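Local coordinates for uncharacterized protein (Thermus thermophilus HB8, PDB 4WVA), which hydrolyses the compatible solute mannosylglycerate to mannose and glycerate, and probably also glucosylglycerate with similar efficiency, as a GH63 glycoside hydrolase, at residues A19-A24 against W52-C57; L33-F38 against I101-V106; G67-I72 against L136-W141; V107-R112 against L241-R246. One frame throughout, in Å; residues are numbered along the deposited sequence.

Contact 1. Residues A19-A24 against W52-C57; sequences AFTVPA and WQELLC
Thr21 meets the carboxylate of Glu54 with two polar groups. Its backbone N-H donates to one oxygen, Thr21 N to Glu54 OE2 2.9 Å at an N-H...O angle of 147°, and uses the syn lone pair of that oxygen. The hydroxyl donates to the other oxygen, Thr21 OG1 to Glu54 OE1 2.7 Å, again on the syn side but 29° out of the carboxylate plane. Thr21 carries OG1 beside its own backbone N (chi1 -47°), which lets one residue reach both oxygens, while the Glu54 chain, bent at chi2, brings its end nearer the loop and meets the threonine at about a right angle.

Weaker contacts flank this pair. The carbonyl of Ala19 lies against the helix, its O receiving a CA-H...O contact from Glu54 CA at 3.5 Å and touching Cys57 CB at 3.3 Å.

Sulfur makes the apolar part: Cys57 SG packs on Ala19 CB at 3.9 Å and on Phe20 CB at 4.0 Å, and stands oblique to the Phe20 ring in a sulfur-aromatic contact.

Arg50 forms a salt bridge with Glu54 OE1, and Ser36 a hydrogen bond with OE2. A buried carboxylate held by a backbone amide, hydroxyls and a guanidinium is likely to remain ionised, tying the loop after helix 4-15 to helix 48-62.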
loop_
_atom_site.group_PDB
_atom_site.type_symbol
_atom_site.label_atom_id
_atom_site.label_comp_id
_atom_site.label_asym_id
_atom_site.label_seq_id
_atom_site.Cartn_x
_atom_site.Cartn_y
_atom_site.Cartn_z
ATOM N N ALA A 19 10.095 17.856 -35.784
ATOM C CA ALA A 19 9.281 16.859 -35.114
ATOM C C ALA A 19 9.923 16.314 -33.845
ATOM O O ALA A 19 9.261 15.625 -33.074
ATOM C CB ALA A 19 9.016 15.710 -36.070
ATOM N N PHE A 20 11.205 16.591 -33.636
ATOM C CA PHE A 20 11.907 16.132 -32.439
ATOM C C PHE A 20 12.969 17.157 -32.088
ATOM O O PHE A 20 13.260 18.057 -32.875
ATOM C CB PHE A 20 12.529 14.747 -32.633
ATOM C CG PHE A 20 13.704 14.734 -33.579
ATOM C CD1 PHE A 20 15.000 14.855 -33.110
ATOM C CD2 PHE A 20 13.494 14.590 -34.944
ATOM C CE1 PHE A 20 16.075 14.888 -33.997
ATOM C CE2 PHE A 20 14.560 14.611 -35.828
ATOM C CZ PHE A 20 15.848 14.738 -35.349
ATOM N N THR A 21 13.498 17.035 -30.874
ATOM C CA THR A 21 14.467 17.961 -30.340
ATOM C C THR A 21 15.726 17.184 -29.997
ATOM O O THR A 21 15.672 16.152 -29.319
ATOM C CB THR A 21 13.899 18.635 -29.078
ATOM O OG1 THR A 21 12.557 19.075 -29.336
ATOM C CG2 THR A 21 14.760 19.782 -28.648
ATOM N N VAL A 22 16.868 17.616 -30.507
ATOM C CA VAL A 22 18.122 17.011 -30.072
ATOM C C VAL A 22 18.423 17.372 -28.626
ATOM O O VAL A 22 18.154 18.487 -28.204
ATOM C CB VAL A 22 19.328 17.390 -30.947
ATOM C CG1 VAL A 22 19.084 16.950 -32.372
ATOM C CG2 VAL A 22 19.682 18.872 -30.855
ATOM N N PRO A 23 18.973 16.421 -27.851
ATOM C CA PRO A 23 19.332 16.804 -26.484
ATOM C C PRO A 23 20.373 17.912 -26.394
ATOM O O PRO A 23 20.340 18.721 -25.463
ATOM C CB PRO A 23 19.845 15.498 -25.873
ATOM C CG PRO A 23 19.104 14.443 -26.618
ATOM C CD PRO A 23 18.983 14.958 -28.024
ATOM N N ALA A 24 21.302 17.943 -27.352
ATOM C CA ALA A 24 22.282 19.028 -27.426
ATOM C C ALA A 24 22.896 19.001 -28.812
ATOM O O ALA A 24 23.160 17.931 -29.320
ATOM C CB ALA A 24 23.361 18.864 -26.381
ATOM N N TRP A 52 3.072 17.287 -28.258
ATOM C CA TRP A 52 2.606 15.987 -28.727
ATOM C C TRP A 52 3.512 15.451 -29.832
ATOM O O TRP A 52 3.851 14.273 -29.871
ATOM C CB TRP A 52 1.198 16.077 -29.279
ATOM C CG TRP A 52 0.109 16.180 -28.284
ATOM C CD1 TRP A 52 -0.693 17.242 -28.063
ATOM C CD2 TRP A 52 -0.329 15.150 -27.388
ATOM N NE1 TRP A 52 -1.606 16.957 -27.083
ATOM C CE2 TRP A 52 -1.410 15.667 -26.658
ATOM C CE3 TRP A 52 0.079 13.835 -27.148
ATOM C CZ2 TRP A 52 -2.080 14.918 -25.689
ATOM C CZ3 TRP A 52 -0.589 13.095 -26.176
ATOM C CH2 TRP A 52 -1.654 13.624 -25.480
ATOM N N GLN A 53 3.900 16.335 -30.748
ATOM C CA GLN A 53 4.661 15.898 -31.912
ATOM C C GLN A 53 5.969 15.224 -31.518
ATOM O O GLN A 53 6.379 14.241 -32.143
ATOM C CB GLN A 53 4.907 17.069 -32.870
ATOM C CG GLN A 53 3.674 17.483 -33.663
ATOM C CD GLN A 53 3.168 16.383 -34.587
ATOM O OE1 GLN A 53 3.959 15.571 -35.112
ATOM N NE2 GLN A 53 1.848 16.332 -34.783
ATOM N N GLU A 54 6.620 15.755 -30.482
ATOM C CA GLU A 54 7.834 15.157 -29.941
ATOM C C GLU A 54 7.644 13.663 -29.702
ATOM O O GLU A 54 8.522 12.865 -30.036
ATOM C CB GLU A 54 8.274 15.844 -28.635
ATOM C CG GLU A 54 9.667 15.428 -28.170
ATOM C CD GLU A 54 10.800 16.137 -28.886
ATOM O OE1 GLU A 54 10.570 17.253 -29.405
ATOM O OE2 GLU A 54 11.938 15.599 -28.888
ATOM N N LEU A 55 6.517 13.288 -29.088
ATOM C CA LEU A 55 6.312 11.898 -28.696
ATOM C C LEU A 55 5.748 11.078 -29.857
ATOM O O LEU A 55 6.032 9.891 -29.986
ATOM C CB LEU A 55 5.405 11.828 -27.482
ATOM C CG LEU A 55 5.915 12.665 -26.301
ATOM C CD1 LEU A 55 4.984 12.465 -25.126
ATOM C CD2 LEU A 55 7.366 12.321 -25.980
ATOM N N LEU A 56 4.934 11.686 -30.711
ATOM C CA LEU A 56 4.489 10.968 -31.911
ATOM C C LEU A 56 5.702 10.531 -32.704
ATOM O O LEU A 56 5.766 9.405 -33.220
ATOM C CB LEU A 56 3.621 11.856 -32.799
ATOM C CG LEU A 56 2.253 12.229 -32.245
ATOM C CD1 LEU A 56 1.557 13.239 -33.151
ATOM C CD2 LEU A 56 1.425 10.984 -32.125
ATOM N N CYS A 57 6.656 11.444 -32.841
ATOM C CA CYS A 57 7.853 11.171 -33.634
ATOM C C CYS A 57 8.656 10.013 -33.029
ATOM O O CYS A 57 9.081 9.104 -33.728
ATOM C CB CYS A 57 8.691 12.435 -33.726
ATOM S SG CYS A 57 10.182 12.283 -34.721
#

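Contact 2. Residues L33-F38 against I101-V106; sequences LWDSAF and ITQPPV
Gln103 OE1 accepts the backbone N-H of Trp34, Trp34 N to Gln103 OE1 3.0 Å and nearly straight at 172°, with the donor tilted 25° from the carbonyl plane. The same oxygen touches the indole, 3.1 Å from Trp34 CD1, with the amide and ring planes 64° apart. Trp34 holds CG between its backbone N and carbonyl carbon, which swings the indole over the 101-106 loop. There Pro104 covers one face: its CG makes a CH-pi contact 4.1 Å from the centroid of the six-membered ring of Trp34, while CE2 of Phe38 lies against the opposite face. Replacing Trp34 with an alanine would probably open a gap between Pro104 and Phe38 and strip the Gln103 amide of the indole beside it, though the backbone bond could remain.

Farther along, Val106 CG1 presses on Ala37 CB at a tight 3.2 Å and sits over a face of the Phe38 ring. Leu33 reaches the loop with both methyls, CD2 lying 3.7 Å from Pro104 O and CD1 against Thr102. Leu33, Trp34, Asp35 and Gln103 probably all bind substrate, and Asp35 makes a weak hydrogen bond to a bound Tris molecule: the arrangement belongs to the sugar-binding pocket of a GH63 (alpha/alpha)6-barrel.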
loop_
_atom_site.group_PDB
_atom_site.type_symbol
_atom_site.label_atom_id
_atom_site.label_comp_id
_atom_site.label_asym_id
_atom_site.label_seq_id
_atom_site.Cartn_x
_atom_site.Cartn_y
_atom_site.Cartn_z
ATOM N N LEU A 33 15.135 8.800 -26.103
ATOM C CA LEU A 33 13.859 8.399 -25.515
ATOM C C LEU A 33 13.504 9.209 -24.271
ATOM O O LEU A 33 12.496 9.946 -24.287
ATOM C CB LEU A 33 13.899 6.901 -25.198
ATOM C CG LEU A 33 12.611 6.160 -24.826
ATOM C CD1 LEU A 33 12.922 4.664 -24.777
ATOM C CD2 LEU A 33 12.001 6.642 -23.515
ATOM N N TRP A 34 14.245 9.079 -23.171
ATOM C CA TRP A 34 13.760 9.795 -21.973
ATOM C C TRP A 34 13.941 11.307 -22.116
ATOM O O TRP A 34 13.107 12.055 -21.623
ATOM C CB TRP A 34 14.211 9.227 -20.597
ATOM C CG TRP A 34 15.611 9.475 -20.118
ATOM C CD1 TRP A 34 16.758 9.682 -20.863
ATOM C CD2 TRP A 34 16.033 9.456 -18.741
ATOM N NE1 TRP A 34 17.837 9.805 -20.021
ATOM C CE2 TRP A 34 17.410 9.680 -18.720
ATOM C CE3 TRP A 34 15.353 9.266 -17.518
ATOM C CZ2 TRP A 34 18.133 9.735 -17.526
ATOM C CZ3 TRP A 34 16.071 9.322 -16.334
ATOM C CH2 TRP A 34 17.442 9.548 -16.347
ATOM N N ASP A 35 14.924 11.747 -22.908
ATOM C CA ASP A 35 15.073 13.171 -23.160
ATOM C C ASP A 35 13.818 13.725 -23.802
ATOM O O ASP A 35 13.324 14.771 -23.391
ATOM C CB ASP A 35 16.272 13.476 -24.067
ATOM C CG ASP A 35 17.591 13.072 -23.464
ATOM O OD1 ASP A 35 17.796 11.851 -23.220
ATOM O OD2 ASP A 35 18.444 13.962 -23.264
ATOM N N SER A 36 13.307 13.052 -24.835
ATOM C CA SER A 36 12.149 13.581 -25.553
ATOM C C SER A 36 10.961 13.712 -24.615
ATOM O O SER A 36 10.171 14.632 -24.743
ATOM C CB SER A 36 11.804 12.739 -26.784
ATOM O OG SER A 36 12.557 13.170 -27.907
ATOM N N ALA A 37 10.849 12.800 -23.647
ATOM C CA ALA A 37 9.722 12.821 -22.743
ATOM C C ALA A 37 9.803 14.077 -21.881
ATOM O O ALA A 37 8.820 14.801 -21.766
ATOM C CB ALA A 37 9.692 11.574 -21.886
ATOM N N PHE A 38 10.967 14.345 -21.296
ATOM C CA PHE A 38 11.115 15.574 -20.473
ATOM C C PHE A 38 10.958 16.814 -21.352
ATOM O O PHE A 38 10.359 17.799 -20.932
ATOM C CB PHE A 38 12.445 15.643 -19.719
ATOM C CG PHE A 38 12.635 14.541 -18.717
ATOM C CD1 PHE A 38 11.862 14.487 -17.558
ATOM C CD2 PHE A 38 13.582 13.548 -18.925
ATOM C CE1 PHE A 38 12.035 13.471 -16.644
ATOM C CE2 PHE A 38 13.747 12.519 -18.009
ATOM C CZ PHE A 38 12.972 12.482 -16.859
ATOM N N ILE A 101 18.751 -1.033 -27.643
ATOM C CA ILE A 101 18.493 -1.059 -26.199
ATOM C C ILE A 101 17.464 0.031 -25.889
ATOM O O ILE A 101 17.138 0.837 -26.751
ATOM C CB ILE A 101 19.767 -0.818 -25.375
ATOM C CG1 ILE A 101 20.439 0.516 -25.763
ATOM C CG2 ILE A 101 20.742 -1.987 -25.525
ATOM C CD1 ILE A 101 21.573 0.945 -24.860
ATOM N N THR A 102 16.959 0.051 -24.653
ATOM C CA THR A 102 15.906 0.987 -24.273
ATOM C C THR A 102 16.394 2.017 -23.237
ATOM O O THR A 102 17.595 2.201 -23.054
ATOM C CB THR A 102 14.644 0.207 -23.832
ATOM O OG1 THR A 102 13.506 1.081 -23.766
ATOM C CG2 THR A 102 14.835 -0.538 -22.525
ATOM N N GLN A 103 15.454 2.727 -22.610
ATOM C CA GLN A 103 15.799 3.766 -21.618
ATOM C C GLN A 103 14.618 3.904 -20.663
ATOM O O GLN A 103 13.566 3.334 -20.908
ATOM C CB GLN A 103 16.094 5.111 -22.291
ATOM C CG GLN A 103 17.550 5.542 -22.184
ATOM C CD GLN A 103 17.792 6.968 -22.670
ATOM O OE1 GLN A 103 16.893 7.639 -23.219
ATOM N NE2 GLN A 103 19.001 7.442 -22.470
ATOM N N PRO A 104 14.781 4.680 -19.578
ATOM C CA PRO A 104 13.689 4.686 -18.599
ATOM C C PRO A 104 12.358 5.179 -19.184
ATOM O O PRO A 104 12.311 6.236 -19.829
ATOM C CB PRO A 104 14.209 5.636 -17.509
ATOM C CG PRO A 104 15.698 5.522 -17.626
ATOM C CD PRO A 104 15.937 5.452 -19.097
ATOM N N PRO A 105 11.273 4.422 -18.945
ATOM C CA PRO A 105 10.023 4.626 -19.670
ATOM C C PRO A 105 9.162 5.704 -19.018
ATOM O O PRO A 105 8.084 5.426 -18.531
ATOM C CB PRO A 105 9.376 3.251 -19.614
ATOM C CG PRO A 105 9.865 2.655 -18.347
ATOM C CD PRO A 105 11.282 3.130 -18.214
ATOM N N VAL A 106 9.668 6.936 -18.996
ATOM C CA VAL A 106 8.925 8.038 -18.390
ATOM C C VAL A 106 7.791 8.520 -19.311
ATOM O O VAL A 106 6.935 9.304 -18.903
ATOM C CB VAL A 106 9.886 9.169 -17.991
ATOM C CG1 VAL A 106 10.348 9.907 -19.196
ATOM C CG2 VAL A 106 9.224 10.155 -17.030
#

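Contact 3. Residues G67-I72 against L136-W141; sequences GMLPHI and LAFHRW
Met68 and Trp141 both set CG anti to the backbone N (chi1 -170° and 179°), and their side chains run side by side, pointing the same way. This lays the methionine along the indole: Met68 CG stands over the six-membered ring of Trp141, 3.3 Å from its centroid and only 8° off the normal. CB of Met68 follows the ring fusion, 3.5 Å from Trp141 CE2. The sulfur completes a Met-aromatic contact from an oblique position, Met68 SD lying 4.0 Å from the centroid of that same six-membered ring.

Phe138 offers a second aromatic surface one helical turn earlier. Leu69 comes onto it at about a right angle, its CB over the middle of one face at 3.6 Å from the centroid of the Phe138 ring, and its CD2 methyl reaches Phe138 CE2 at 3.9 Å.

Between these two CH-pi contacts the backbone of Gly67 comes right down on the helix. Its O receives a CA-H...O contact from Phe138 CA at 3.2 Å and also accepts a hydrogen bond from Gln63, while its CA faces Ala137 O at 3.7 Å. A side chain here would collide with that helix carbonyl, and the backbone angles of Gly67 by themselves call for glycine.

The loop between helix 48-62 and strand 72-74 is therefore held to helix 121-146 by CH-pi, sulfur-aromatic and van der Waals contacts. With weakly directional forces of this kind, the fit depends on shape: flat rings beneath aliphatic groups, and a bare glycine where the chains come nearest.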
loop_
_atom_site.group_PDB
_atom_site.type_symbol
_atom_site.label_atom_id
_atom_site.label_comp_id
_atom_site.label_asym_id
_atom_site.label_seq_id
_atom_site.Cartn_x
_atom_site.Cartn_y
_atom_site.Cartn_z
ATOM N N GLY A 67 7.259 -3.968 -30.186
ATOM C CA GLY A 67 6.869 -2.986 -29.167
ATOM C C GLY A 67 8.040 -2.280 -28.506
ATOM O O GLY A 67 7.847 -1.278 -27.797
ATOM N N MET A 68 9.259 -2.759 -28.726
ATOM C CA MET A 68 10.406 -2.147 -28.083
ATOM C C MET A 68 10.565 -0.700 -28.529
ATOM O O MET A 68 10.524 -0.411 -29.724
ATOM C CB MET A 68 11.697 -2.888 -28.399
ATOM C CG MET A 68 12.826 -2.391 -27.523
ATOM S SD MET A 68 14.447 -2.966 -28.009
ATOM C CE MET A 68 14.658 -1.875 -29.419
ATOM N N LEU A 69 10.741 0.202 -27.564
ATOM C CA LEU A 69 11.081 1.589 -27.863
ATOM C C LEU A 69 12.566 1.768 -27.577
ATOM O O LEU A 69 13.007 1.575 -26.452
ATOM C CB LEU A 69 10.234 2.538 -27.021
ATOM C CG LEU A 69 10.233 3.998 -27.478
ATOM C CD1 LEU A 69 9.559 4.167 -28.820
ATOM C CD2 LEU A 69 9.524 4.843 -26.438
ATOM N N PRO A 70 13.360 2.115 -28.594
ATOM C CA PRO A 70 14.811 2.183 -28.447
ATOM C C PRO A 70 15.249 3.504 -27.836
ATOM O O PRO A 70 14.507 4.479 -27.943
ATOM C CB PRO A 70 15.295 2.112 -29.891
ATOM C CG PRO A 70 14.229 2.800 -30.643
ATOM C CD PRO A 70 12.932 2.504 -29.941
ATOM N N HIS A 71 16.431 3.558 -27.233
ATOM C CA HIS A 71 16.863 4.805 -26.584
ATOM C C HIS A 71 17.304 5.878 -27.571
ATOM O O HIS A 71 17.212 7.050 -27.255
ATOM C CB HIS A 71 17.892 4.564 -25.488
ATOM C CG HIS A 71 19.315 4.533 -25.935
ATOM N ND1 HIS A 71 19.790 3.675 -26.906
ATOM C CD2 HIS A 71 20.396 5.183 -25.446
ATOM C CE1 HIS A 71 21.100 3.825 -27.016
ATOM N NE2 HIS A 71 21.489 4.738 -26.140
ATOM N N ILE A 72 17.694 5.488 -28.788
ATOM C CA ILE A 72 18.031 6.469 -29.822
ATOM C C ILE A 72 17.342 6.128 -31.135
ATOM O O ILE A 72 17.346 4.966 -31.546
ATOM C CB ILE A 72 19.563 6.586 -30.082
ATOM C CG1 ILE A 72 20.348 6.860 -28.799
ATOM C CG2 ILE A 72 19.839 7.729 -31.066
ATOM C CD1 ILE A 72 21.857 6.744 -28.965
ATOM N N LEU A 136 1.300 0.855 -24.501
ATOM C CA LEU A 136 0.963 -0.445 -23.940
ATOM C C LEU A 136 1.894 -1.525 -24.514
ATOM O O LEU A 136 2.360 -2.402 -23.793
ATOM C CB LEU A 136 -0.503 -0.763 -24.233
ATOM C CG LEU A 136 -1.092 -2.028 -23.630
ATOM C CD1 LEU A 136 -1.165 -1.926 -22.120
ATOM C CD2 LEU A 136 -2.470 -2.272 -24.221
ATOM N N ALA A 137 2.166 -1.445 -25.815
ATOM C CA ALA A 137 3.044 -2.418 -26.469
ATOM C C ALA A 137 4.481 -2.309 -25.977
ATOM O O ALA A 137 5.186 -3.311 -25.861
ATOM C CB ALA A 137 2.977 -2.260 -27.984
ATOM N N PHE A 138 4.926 -1.086 -25.670
ATOM C CA PHE A 138 6.244 -0.876 -25.114
ATOM C C PHE A 138 6.341 -1.486 -23.699
ATOM O O PHE A 138 7.291 -2.204 -23.385
ATOM C CB PHE A 138 6.579 0.630 -25.116
ATOM C CG PHE A 138 7.881 0.998 -24.445
ATOM C CD1 PHE A 138 9.000 0.164 -24.480
ATOM C CD2 PHE A 138 8.004 2.225 -23.802
ATOM C CE1 PHE A 138 10.186 0.518 -23.885
ATOM C CE2 PHE A 138 9.196 2.594 -23.215
ATOM C CZ PHE A 138 10.288 1.745 -23.247
ATOM N N HIS A 139 5.355 -1.198 -22.852
ATOM C CA HIS A 139 5.357 -1.749 -21.507
ATOM C C HIS A 139 5.297 -3.285 -21.583
ATOM O O HIS A 139 6.018 -3.981 -20.873
ATOM C CB HIS A 139 4.190 -1.198 -20.703
ATOM C CG HIS A 139 4.390 0.197 -20.182
ATOM N ND1 HIS A 139 4.864 1.250 -20.946
ATOM C CD2 HIS A 139 4.146 0.706 -18.959
ATOM C CE1 HIS A 139 4.905 2.346 -20.197
ATOM N NE2 HIS A 139 4.450 2.045 -18.997
ATOM N N ARG A 140 4.468 -3.805 -22.472
ATOM C CA ARG A 140 4.381 -5.251 -22.641
ATOM C C ARG A 140 5.723 -5.874 -23.035
ATOM O O ARG A 140 6.096 -6.919 -22.513
ATOM C CB ARG A 140 3.311 -5.591 -23.662
ATOM C CG ARG A 140 3.085 -7.074 -23.807
ATOM C CD ARG A 140 2.026 -7.318 -24.844
ATOM N NE ARG A 140 0.735 -6.756 -24.448
ATOM C CZ ARG A 140 0.041 -5.849 -25.117
ATOM N NH1 ARG A 140 0.487 -5.337 -26.266
ATOM N NH2 ARG A 140 -1.139 -5.471 -24.637
ATOM N N TRP A 141 6.431 -5.234 -23.975
ATOM C CA TRP A 141 7.757 -5.662 -24.370
ATOM C C TRP A 141 8.710 -5.695 -23.179
ATOM O O TRP A 141 9.490 -6.634 -23.022
ATOM C CB TRP A 141 8.311 -4.765 -25.506
ATOM C CG TRP A 141 9.669 -5.179 -25.894
ATOM C CD1 TRP A 141 9.991 -6.146 -26.803
ATOM C CD2 TRP A 141 10.902 -4.721 -25.342
ATOM N NE1 TRP A 141 11.344 -6.316 -26.854
ATOM C CE2 TRP A 141 11.934 -5.455 -25.970
ATOM C CE3 TRP A 141 11.243 -3.760 -24.381
ATOM C CZ2 TRP A 141 13.275 -5.251 -25.677
ATOM C CZ3 TRP A 141 12.580 -3.569 -24.090
ATOM C CH2 TRP A 141 13.572 -4.309 -24.732
#

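Contact 4. Residues V107-R112 against L241-R246; sequences VATVVR and LQRANR
Helices 107-117 and 235-254 run in broadly the same direction, the axes of the segments 107-112 and 241-246 passing 7.7 Å apart at 36°, with Thr109 CA and Ala244 CA only 5.0 Å from each other. Small residues permit this approach. Ala108 CB lies against the carbonyl oxygen of Ala244 at 3.6 Å and meets its methyl, CB to CB, at 4.0 Å. Next to them Thr109 sets its hydroxyl beside its own backbone N (chi1 -66°), and OG1 rests on the partner helix, 3.5 Å from both Ala244 CA and Arg243 CG.

The pair belongs to the helical framework of the (alpha/alpha)6-barrel, where helices 48-62, 121-146 and 260-275 pack around it; Val110 and Val111 touch Leu55 of helix 48-62.

Across the pair, Thr109 and Arg243 cross at about a right angle. The arginine, bent at chi2 (57°), brings its end back toward the threonine, and Thr109 CG2 lies 4.1 Å from Arg243 NE in a position oblique to the guanidinium. Asp247 joins the polar groups, taking a hydrogen bond from Thr109 OG1 and salt bridges from Arg243 NE and Arg112 NH1. A valine in place of Thr109 would probably leave Asp247 without its hydroxyl partner and set an apolar methyl against the charged cluster. Arg112, fully extended, forms a further salt bridge with Glu116 and reaches Ala275 O of the second subunit through NH2, while Arg243 NH2 hydrogen-bonds a bound methylpentanediol.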
loop_
_atom_site.group_PDB
_atom_site.type_symbol
_atom_site.label_atom_id
_atom_site.label_comp_id
_atom_site.label_asym_id
_atom_site.label_seq_id
_atom_site.Cartn_x
_atom_site.Cartn_y
_atom_site.Cartn_z
ATOM N N VAL A 107 7.718 7.999 -20.536
ATOM C CA VAL A 107 6.834 8.601 -21.534
ATOM C C VAL A 107 5.337 8.544 -21.162
ATOM O O VAL A 107 4.618 9.515 -21.403
ATOM C CB VAL A 107 7.115 8.078 -22.971
ATOM C CG1 VAL A 107 6.899 6.575 -23.087
ATOM C CG2 VAL A 107 6.307 8.869 -23.986
ATOM N N ALA A 108 4.860 7.468 -20.540
ATOM C CA ALA A 108 3.403 7.410 -20.242
ATOM C C ALA A 108 2.967 8.489 -19.268
ATOM O O ALA A 108 1.851 9.001 -19.332
ATOM C CB ALA A 108 3.003 6.042 -19.719
ATOM N N THR A 109 3.852 8.806 -18.337
ATOM C CA THR A 109 3.606 9.871 -17.363
ATOM C C THR A 109 3.442 11.215 -18.072
ATOM O O THR A 109 2.534 11.999 -17.755
ATOM C CB THR A 109 4.753 9.880 -16.355
ATOM O OG1 THR A 109 4.692 8.671 -15.608
ATOM C CG2 THR A 109 4.666 11.078 -15.387
ATOM N N VAL A 110 4.301 11.461 -19.052
ATOM C CA VAL A 110 4.225 12.693 -19.822
ATOM C C VAL A 110 2.970 12.690 -20.694
ATOM O O VAL A 110 2.273 13.694 -20.780
ATOM C CB VAL A 110 5.520 12.960 -20.618
ATOM C CG1 VAL A 110 5.340 14.161 -21.532
ATOM C CG2 VAL A 110 6.698 13.162 -19.680
ATOM N N VAL A 111 2.664 11.557 -21.318
ATOM C CA VAL A 111 1.461 11.467 -22.142
ATOM C C VAL A 111 0.186 11.733 -21.310
ATOM O O VAL A 111 -0.731 12.433 -21.769
ATOM C CB VAL A 111 1.392 10.137 -22.915
ATOM C CG1 VAL A 111 0.036 9.984 -23.569
ATOM C CG2 VAL A 111 2.498 10.064 -23.977
ATOM N N ARG A 112 0.120 11.201 -20.094
ATOM C CA ARG A 112 -1.046 11.452 -19.236
ATOM C C ARG A 112 -1.189 12.961 -18.982
ATOM O O ARG A 112 -2.284 13.524 -19.041
ATOM C CB ARG A 112 -0.945 10.704 -17.910
ATOM C CG ARG A 112 -2.126 11.024 -17.003
ATOM C CD ARG A 112 -2.030 10.338 -15.653
ATOM N NE ARG A 112 -3.181 10.691 -14.819
ATOM C CZ ARG A 112 -3.383 10.245 -13.577
ATOM N NH1 ARG A 112 -2.525 9.430 -12.997
ATOM N NH2 ARG A 112 -4.462 10.634 -12.902
ATOM N N LEU A 241 9.267 3.231 -14.288
ATOM C CA LEU A 241 8.287 2.300 -14.858
ATOM C C LEU A 241 7.042 2.147 -13.985
ATOM O O LEU A 241 5.923 2.126 -14.491
ATOM C CB LEU A 241 8.932 0.951 -15.135
ATOM C CG LEU A 241 8.033 -0.198 -15.621
ATOM C CD1 LEU A 241 7.232 0.176 -16.860
ATOM C CD2 LEU A 241 8.870 -1.434 -15.897
ATOM N N GLN A 242 7.223 2.040 -12.671
ATOM C CA GLN A 242 6.064 1.941 -11.776
ATOM C C GLN A 242 5.201 3.196 -11.909
ATOM O O GLN A 242 3.986 3.110 -12.000
ATOM C CB GLN A 242 6.514 1.738 -10.333
ATOM C CG GLN A 242 5.397 1.788 -9.284
ATOM C CD GLN A 242 4.462 0.576 -9.285
ATOM O OE1 GLN A 242 4.694 -0.425 -9.968
ATOM N NE2 GLN A 242 3.390 0.680 -8.507
ATOM N N ARG A 243 5.829 4.375 -11.880
ATOM C CA ARG A 243 5.073 5.613 -12.061
ATOM C C ARG A 243 4.352 5.616 -13.408
ATOM O O ARG A 243 3.166 5.965 -13.481
ATOM C CB ARG A 243 5.969 6.838 -11.922
ATOM C CG ARG A 243 5.275 8.163 -12.197
ATOM C CD ARG A 243 4.049 8.441 -11.345
ATOM N NE ARG A 243 3.472 9.736 -11.689
ATOM C CZ ARG A 243 3.837 10.909 -11.148
ATOM N NH1 ARG A 243 4.754 10.972 -10.208
ATOM N NH2 ARG A 243 3.264 12.029 -11.552
ATOM N N ALA A 244 5.054 5.201 -14.459
ATOM C CA ALA A 244 4.490 5.205 -15.786
ATOM C C ALA A 244 3.317 4.226 -15.894
ATOM O O ALA A 244 2.333 4.536 -16.552
ATOM C CB ALA A 244 5.562 4.901 -16.812
ATOM N N ASN A 245 3.427 3.057 -15.263
ATOM C CA ASN A 245 2.303 2.099 -15.195
ATOM C C ASN A 245 1.064 2.696 -14.521
ATOM O O ASN A 245 -0.058 2.547 -15.027
ATOM C CB ASN A 245 2.678 0.817 -14.453
ATOM C CG ASN A 245 3.540 -0.121 -15.276
ATOM O OD1 ASN A 245 3.400 -0.203 -16.491
ATOM N ND2 ASN A 245 4.413 -0.852 -14.615
ATOM N N ARG A 246 1.254 3.377 -13.399
ATOM C CA ARG A 246 0.144 4.046 -12.733
ATOM C C ARG A 246 -0.526 5.063 -13.651
ATOM O O ARG A 246 -1.766 5.179 -13.702
ATOM C CB ARG A 246 0.632 4.766 -11.464
ATOM C CG ARG A 246 1.169 3.824 -10.413
ATOM C CD ARG A 246 0.147 3.432 -9.402
ATOM N NE ARG A 246 0.729 2.587 -8.349
ATOM C CZ ARG A 246 0.005 2.047 -7.383
ATOM N NH1 ARG A 246 -1.308 2.288 -7.325
ATOM N NH2 ARG A 246 0.587 1.259 -6.474
#

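In the fold
Contact 2 is the hub, its centre about 5 Å from that of the chain, where it holds probable substrate-binding residues and Asp35 meets the bound Tris. The other contacts all touch it. From contact 1, Glu54 OE2 lies 2.7 Å from Ser36 OG, a probable hydrogen bond to helix 33-43. Contact 3 joins it through Thr102 OG1 and Leu69 O at 2.8 Å and through Ile101 O and His71 N at 2.9 Å. Contact 4 continues it directly, since residues 101-106 lead into 107-112. Leu55 of contact 1 packs on Val110 and Val111, and His139 of contact 3 lies against Ala244. Contacts 1 and 3 do not touch, their centres about 17 Å apart.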